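Local coordinates for protein cytochrome P450 (Picrophilus torridus, PDB 2RFB) that probably acts as a heme-dependent monooxygenase of the cytochrome P450 family, at residues A[29-34]-A[242-247]; A[268-273]-A[281-286]. One frame throughout, in Å; residues are numbered along the deposited sequence.

Interaction 1 of 2, residues A[29-34]-A[242-247]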
loop_
_atom_site.group_PDB
_atom_site.type_symbol
_atom_site.label_atom_id
_atom_site.label_comp_id
_atom_site.label_asym_id
_atom_site.label_seq_id
_atom_site.Cartn_x
_atom_site.Cartn_y
_atom_site.Cartn_z
ATOM N N LYS A 29 -1.958 -21.549 4.745
ATOM C CA LYS A 29 -1.305 -22.860 4.861
ATOM C C LYS A 29 -1.248 -23.713 3.595
ATOM O O LYS A 29 -0.415 -24.632 3.502
ATOM C CB LYS A 29 -1.964 -23.740 5.956
ATOM C CG LYS A 29 -1.899 -23.126 7.377
ATOM C CD LYS A 29 -2.649 -23.956 8.392
ATOM C CE LYS A 29 -2.500 -23.330 9.786
ATOM N NZ LYS A 29 -2.773 -24.313 10.897
ATOM N N ILE A 30 -2.163 -23.478 2.668
ATOM C CA ILE A 30 -2.115 -24.171 1.392
ATOM C C ILE A 30 -1.254 -23.337 0.431
ATOM O O ILE A 30 -0.363 -23.886 -0.285
ATOM C CB ILE A 30 -3.533 -24.467 0.816
ATOM C CG1 ILE A 30 -4.325 -25.380 1.766
ATOM C CG2 ILE A 30 -3.424 -25.129 -0.559
ATOM C CD1 ILE A 30 -5.796 -25.599 1.406
ATOM N N PHE A 31 -1.491 -22.016 0.435
ATOM C CA PHE A 31 -0.733 -21.114 -0.440
ATOM C C PHE A 31 0.162 -20.242 0.385
ATOM O O PHE A 31 -0.269 -19.286 1.021
ATOM C CB PHE A 31 -1.647 -20.315 -1.370
ATOM C CG PHE A 31 -2.621 -21.168 -2.124
ATOM C CD1 PHE A 31 -3.917 -21.358 -1.649
ATOM C CD2 PHE A 31 -2.233 -21.812 -3.311
ATOM C CE1 PHE A 31 -4.827 -22.220 -2.360
ATOM C CE2 PHE A 31 -3.099 -22.634 -4.002
ATOM C CZ PHE A 31 -4.423 -22.833 -3.528
ATOM N N SER A 32 1.442 -20.583 0.348
ATOM C CA SER A 32 2.473 -19.966 1.159
ATOM C C SER A 32 2.898 -18.619 0.604
ATOM O O SER A 32 2.664 -18.331 -0.555
ATOM C CB SER A 32 3.670 -20.900 1.150
ATOM O OG SER A 32 4.807 -20.260 1.661
ATOM N N SER A 33 3.598 -17.828 1.401
ATOM C CA SER A 33 4.110 -16.533 0.942
ATOM C C SER A 33 5.586 -16.451 0.509
ATOM O O SER A 33 6.024 -15.378 0.043
ATOM C CB SER A 33 3.768 -15.432 1.947
ATOM O OG SER A 33 2.409 -15.107 1.794
ATOM N N ASN A 34 6.341 -17.548 0.629
ATOM C CA ASN A 34 7.704 -17.606 0.088
ATOM C C ASN A 34 7.947 -18.891 -0.649
ATOM O O ASN A 34 7.384 -19.902 -0.270
ATOM C CB ASN A 34 8.715 -17.528 1.205
ATOM C CG ASN A 34 8.377 -18.455 2.332
ATOM O OD1 ASN A 34 7.232 -18.472 2.803
ATOM N ND2 ASN A 34 9.355 -19.229 2.783
ATOM N N GLU A 242 1.067 -27.449 -0.813
ATOM C CA GLU A 242 0.606 -28.829 -1.066
ATOM C C GLU A 242 -0.376 -28.805 -2.216
ATOM O O GLU A 242 -0.973 -27.777 -2.489
ATOM C CB GLU A 242 -0.084 -29.425 0.167
ATOM C CG GLU A 242 -1.393 -28.724 0.561
ATOM C CD GLU A 242 -2.088 -29.434 1.714
ATOM O OE1 GLU A 242 -2.413 -30.655 1.577
ATOM O OE2 GLU A 242 -2.300 -28.787 2.768
ATOM N N ASP A 243 -0.548 -29.936 -2.873
ATOM C CA ASP A 243 -1.543 -30.129 -3.918
ATOM C C ASP A 243 -2.930 -29.738 -3.459
ATOM O O ASP A 243 -3.296 -29.994 -2.322
ATOM C CB ASP A 243 -1.571 -31.605 -4.298
ATOM C CG ASP A 243 -0.244 -32.081 -4.828
ATOM O OD1 ASP A 243 0.025 -33.298 -4.784
ATOM O OD2 ASP A 243 0.536 -31.230 -5.300
ATOM N N SER A 244 -3.706 -29.128 -4.354
ATOM C CA SER A 244 -5.110 -28.804 -4.090
ATOM C C SER A 244 -5.787 -28.337 -5.358
ATOM O O SER A 244 -5.134 -28.042 -6.365
ATOM C CB SER A 244 -5.253 -27.754 -3.013
ATOM O OG SER A 244 -4.672 -26.564 -3.485
ATOM N N TYR A 245 -7.107 -28.260 -5.288
ATOM C CA TYR A 245 -7.934 -28.097 -6.450
ATOM C C TYR A 245 -8.658 -26.781 -6.427
ATOM O O TYR A 245 -9.172 -26.351 -5.407
ATOM C CB TYR A 245 -8.940 -29.234 -6.522
ATOM C CG TYR A 245 -8.359 -30.594 -6.859
ATOM C CD1 TYR A 245 -7.856 -31.441 -5.857
ATOM C CD2 TYR A 245 -8.349 -31.060 -8.182
ATOM C CE1 TYR A 245 -7.328 -32.682 -6.174
ATOM C CE2 TYR A 245 -7.828 -32.314 -8.505
ATOM C CZ TYR A 245 -7.325 -33.122 -7.506
ATOM O OH TYR A 245 -6.839 -34.405 -7.841
ATOM N N ILE A 246 -8.665 -26.106 -7.558
ATOM C CA ILE A 246 -9.522 -24.953 -7.734
ATOM C C ILE A 246 -10.284 -25.218 -9.019
ATOM O O ILE A 246 -9.719 -25.800 -9.958
ATOM C CB ILE A 246 -8.712 -23.747 -7.871
ATOM C CG1 ILE A 246 -7.762 -23.690 -6.676
ATOM C CG2 ILE A 246 -9.625 -22.474 -8.033
ATOM C CD1 ILE A 246 -7.384 -22.298 -6.238
ATOM N N ASN A 247 -11.574 -24.878 -9.051
ATOM C CA ASN A 247 -12.368 -25.127 -10.245
ATOM C C ASN A 247 -11.926 -26.416 -10.912
ATOM O O ASN A 247 -11.647 -26.446 -12.102
ATOM C CB ASN A 247 -12.278 -23.937 -11.220
ATOM C CG ASN A 247 -13.156 -24.125 -12.430
ATOM O OD1 ASN A 247 -12.675 -24.135 -13.567
ATOM N ND2 ASN A 247 -14.447 -24.347 -12.195
#

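Interaction 2 of 2, residues A[268-273]-A[281-286]. With SO4 (sulfate ion), chain E.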
loop_
_atom_site.group_PDB
_atom_site.type_symbol
_atom_site.label_atom_id
_atom_site.label_comp_id
_atom_site.label_asym_id
_atom_site.label_seq_id
_atom_site.Cartn_x
_atom_site.Cartn_y
_atom_site.Cartn_z
ATOM N N GLU A 268 -18.675 -9.355 -11.454
ATOM C CA GLU A 268 -20.141 -9.164 -11.465
ATOM C C GLU A 268 -20.896 -10.076 -10.518
ATOM O O GLU A 268 -22.015 -9.772 -10.118
ATOM C CB GLU A 268 -20.696 -9.388 -12.874
ATOM C CG GLU A 268 -20.110 -8.410 -13.893
ATOM C CD GLU A 268 -20.368 -8.806 -15.339
ATOM O OE1 GLU A 268 -21.173 -9.773 -15.550
ATOM O OE2 GLU A 268 -19.764 -8.139 -16.244
ATOM N N THR A 269 -20.287 -11.193 -10.157
ATOM C CA THR A 269 -20.864 -12.101 -9.188
ATOM C C THR A 269 -20.899 -11.523 -7.783
ATOM O O THR A 269 -21.711 -11.908 -6.988
ATOM C CB THR A 269 -20.078 -13.421 -9.223
ATOM O OG1 THR A 269 -20.405 -14.107 -10.442
ATOM C CG2 THR A 269 -20.393 -14.315 -8.024
ATOM N N PHE A 270 -20.003 -10.601 -7.463
ATOM C CA PHE A 270 -19.984 -10.022 -6.131
ATOM C C PHE A 270 -20.364 -8.566 -6.131
ATOM O O PHE A 270 -20.775 -8.028 -5.101
ATOM C CB PHE A 270 -18.607 -10.196 -5.475
ATOM C CG PHE A 270 -18.464 -11.483 -4.779
ATOM C CD1 PHE A 270 -18.205 -12.648 -5.512
ATOM C CD2 PHE A 270 -18.627 -11.552 -3.405
ATOM C CE1 PHE A 270 -18.111 -13.888 -4.876
ATOM C CE2 PHE A 270 -18.529 -12.755 -2.756
ATOM C CZ PHE A 270 -18.280 -13.951 -3.484
ATOM N N PHE A 271 -20.231 -7.904 -7.264
ATOM C CA PHE A 271 -20.596 -6.512 -7.285
ATOM C C PHE A 271 -21.593 -6.280 -8.386
ATOM O O PHE A 271 -21.331 -6.609 -9.544
ATOM C CB PHE A 271 -19.348 -5.653 -7.489
ATOM C CG PHE A 271 -18.295 -5.860 -6.448
ATOM C CD1 PHE A 271 -17.183 -6.651 -6.718
ATOM C CD2 PHE A 271 -18.412 -5.276 -5.188
ATOM C CE1 PHE A 271 -16.202 -6.863 -5.769
ATOM C CE2 PHE A 271 -17.399 -5.474 -4.189
ATOM C CZ PHE A 271 -16.287 -6.270 -4.499
ATOM N N ASP A 272 -22.744 -5.719 -8.044
ATOM C CA ASP A 272 -23.722 -5.353 -9.077
ATOM C C ASP A 272 -23.125 -4.177 -9.844
ATOM O O ASP A 272 -22.651 -3.208 -9.244
ATOM C CB ASP A 272 -25.049 -4.937 -8.445
ATOM C CG ASP A 272 -26.254 -5.281 -9.316
ATOM O OD1 ASP A 272 -26.929 -4.333 -9.787
ATOM O OD2 ASP A 272 -26.553 -6.499 -9.513
ATOM N N GLU A 273 -23.103 -4.288 -11.166
ATOM C CA GLU A 273 -22.601 -3.242 -12.035
ATOM C C GLU A 273 -21.170 -2.871 -11.700
ATOM O O GLU A 273 -20.861 -1.720 -11.367
ATOM C CB GLU A 273 -23.544 -2.029 -12.014
ATOM C CG GLU A 273 -24.921 -2.349 -12.644
ATOM C CD GLU A 273 -25.822 -1.126 -12.787
ATOM O OE1 GLU A 273 -26.408 -0.693 -11.770
ATOM O OE2 GLU A 273 -25.952 -0.598 -13.921
ATOM N N ARG A 281 -21.362 0.428 -1.596
ATOM C CA ARG A 281 -21.488 -1.007 -1.875
ATOM C C ARG A 281 -21.277 -1.868 -0.627
ATOM O O ARG A 281 -20.547 -1.481 0.303
ATOM C CB ARG A 281 -20.479 -1.444 -2.939
ATOM C CG ARG A 281 -20.836 -0.984 -4.315
ATOM C CD ARG A 281 -19.667 -1.235 -5.167
ATOM N NE ARG A 281 -19.749 -0.693 -6.523
ATOM C CZ ARG A 281 -20.476 -1.238 -7.499
ATOM N NH1 ARG A 281 -21.220 -2.311 -7.258
ATOM N NH2 ARG A 281 -20.459 -0.696 -8.714
ATOM N N ARG A 282 -21.887 -3.057 -0.649
ATOM C CA ARG A 282 -22.039 -3.919 0.535
ATOM C C ARG A 282 -20.891 -4.901 0.701
ATOM O O ARG A 282 -20.487 -5.229 1.840
ATOM C CB ARG A 282 -23.319 -4.728 0.411
ATOM C CG ARG A 282 -24.537 -3.895 0.009
ATOM C CD ARG A 282 -25.841 -4.557 0.497
ATOM N NE ARG A 282 -25.943 -4.691 1.959
ATOM C CZ ARG A 282 -26.988 -5.235 2.588
ATOM N NH1 ARG A 282 -28.027 -5.691 1.893
ATOM N NH2 ARG A 282 -27.009 -5.313 3.922
ATOM N N GLU A 283 -20.386 -5.390 -0.431
ATOM C CA GLU A 283 -19.394 -6.437 -0.383
ATOM C C GLU A 283 -18.026 -5.788 -0.185
ATOM O O GLU A 283 -17.849 -4.661 -0.559
ATOM C CB GLU A 283 -19.462 -7.334 -1.636
ATOM C CG GLU A 283 -20.751 -8.206 -1.741
ATOM C CD GLU A 283 -20.706 -9.497 -0.886
ATOM O OE1 GLU A 283 -19.618 -10.148 -0.855
ATOM O OE2 GLU A 283 -21.750 -9.851 -0.250
ATOM N N MET A 284 -17.112 -6.497 0.463
ATOM C CA MET A 284 -15.777 -6.035 0.705
ATOM C C MET A 284 -14.958 -6.206 -0.598
ATOM O O MET A 284 -15.093 -7.210 -1.288
ATOM C CB MET A 284 -15.158 -6.871 1.829
ATOM C CG MET A 284 -13.669 -6.550 2.157
ATOM S SD MET A 284 -12.809 -7.979 2.971
ATOM C CE MET A 284 -14.235 -8.730 3.719
ATOM N N HIS A 285 -14.122 -5.220 -0.915
ATOM C CA HIS A 285 -13.208 -5.314 -2.012
ATOM C C HIS A 285 -11.948 -6.006 -1.456
ATOM O O HIS A 285 -11.762 -6.073 -0.249
ATOM C CB HIS A 285 -12.887 -3.908 -2.539
ATOM C CG HIS A 285 -11.998 -3.129 -1.617
ATOM N ND1 HIS A 285 -12.473 -2.136 -0.774
ATOM C CD2 HIS A 285 -10.675 -3.246 -1.361
ATOM C CE1 HIS A 285 -11.485 -1.712 -0.000
ATOM N NE2 HIS A 285 -10.375 -2.339 -0.367
ATOM N N LEU A 286 -11.081 -6.475 -2.349
ATOM C CA LEU A 286 -9.827 -7.117 -2.011
ATOM C C LEU A 286 -8.584 -6.265 -2.342
ATOM O O LEU A 286 -7.494 -6.792 -2.440
ATOM C CB LEU A 286 -9.724 -8.415 -2.799
ATOM C CG LEU A 286 -10.908 -9.368 -2.641
ATOM C CD1 LEU A 286 -10.709 -10.621 -3.460
ATOM C CD2 LEU A 286 -11.142 -9.690 -1.188
HETATM S S SO4 E . -23.400 -4.063 -4.933
HETATM O O1 SO4 E . -23.722 -5.298 -5.646
HETATM O O2 SO4 E . -23.583 -2.972 -5.889
HETATM O O3 SO4 E . -24.254 -3.763 -3.780
HETATM O O4 SO4 E . -22.016 -4.291 -4.463
#

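Interaction 1 of 2, residues A[29-34]-A[242-247]
Ile30 and Phe31 pack against Ser244 and Ile246, and the serine hydroxyl sits where both hydrophobic side chains meet. Ser244 OG is 3.5 Å from Ile30 CG2 and 3.7 Å from Phe31 CZ, the latter approached obliquely. With chi1 at -61°, Ile30 holds CG2 opposite its own backbone N. That methyl serves two contacts: besides touching Ser244, Ile30 CG2 lies 3.7 Å above the plane of the Phe31 ring, displaced toward its rim. The far end of the ring then meets Ile246, whose CD1 comes from the opposite direction to within 4.0 Å of Phe31 CZ. Phe31 and Ile246 are both buried, and both also rest on Val24 of helix 18-26, so this is the closely packed half of the contact. The other half is slacker and faces solvent. The exposed Glu242 runs across Ile30 at a slant, its OE2 4.1 Å from Ile30 CG1, a grazing contact between a carboxylate and a methylene. No hydrogen bond joins the two segments; Ile30 O and Glu242 N stay 3.9 Å apart, and the backbone pairing of Ile30 and Ser32 goes instead to Ala241 and Phe239. Further along, Ser32 OG accepts from Asn34 N in an ST turn and also bonds Asp51. The contact thus lies where strand 31-32, paired with 239-240, meets the hairpin 244-246/249-251. Such short sheets belong to the beta-rich side of the P450 fold, and the side chain of Phe31 here reaches within about 4 Å of that of heme-binding Arg238.

Interaction 2 of 2, residues A[268-273]-A[281-286]
Phe271 lays the edge of its ring against the backbone of 283-285: CZ lies 3.6 Å from Met284 O, while CE2 is near both the carbonyl and CB of Glu283. Beside it, the Phe270 ring meets Glu283 edge-on, with Glu283 OE1 in the ring plane and 3.1 Å from Phe270 CD2. A bend at chi2 (-81°) curls the Glu283 chain so that its carboxylate reaches this rim, the two planes 62° apart. The polar half belongs to Arg281, stretched out past a bound sulfate, probably picked up from the crystallisation medium. Its NH1 gives a nearly straight bond to Asp272 O (2.6 Å, 174° at the hydrogen), with the oxygen in the guanidinium plane. Arg281 NH2 bonds Glu273 O at 2.9 Å from above that carbonyl's plane, and bonds Leu276 O as well. The backbone N of Asp272 donates to sulfate O1 (2.6 Å), and Arg281 NH1 lies 2.8 Å from sulfate O2, so the anion lies between the two segments, bonded to one and close to the other. Arg281 NE forms a salt bridge with Glu224 of helix 218-228, whose Arg227 makes a cation-pi contact with Phe271; this is consistent with the Glu-Arg-Arg triad of P450s, Glu224 and Arg227 being the ExxR pair. A leucine in place of Arg281 would probably leave the carbonyls of Asp272 and Glu273 without these donors and Glu224 without this partner. The loop is thereby tied to helix 218-228, while Tyr18, at the start of helix 18-26, stacks with Phe270 and bonds Met284 O.

Overall arrangement
From the N terminus, the chain passes through helix 18-26 into 29-34, which waits about two hundred mostly helical residues for its partner 242-247; interaction 1 closes that long loop. Interaction 2 opens afterwards and closes a short loop, with seven residues between its segments, none in helix or strand, in the stretch between helices 261-264 and 298-315. The two neither nest nor cross. The centres of interactions 1 and 2 are about 25 Å apart, and the nearest atoms of interactions 1 and 2 about 12 Å. Helix 18-26 touches both contacts. One contact joins the N-terminal part to the small sheets; the other joins two parts of the loop that leads on to Cys295 and sets them beside helix 218-228.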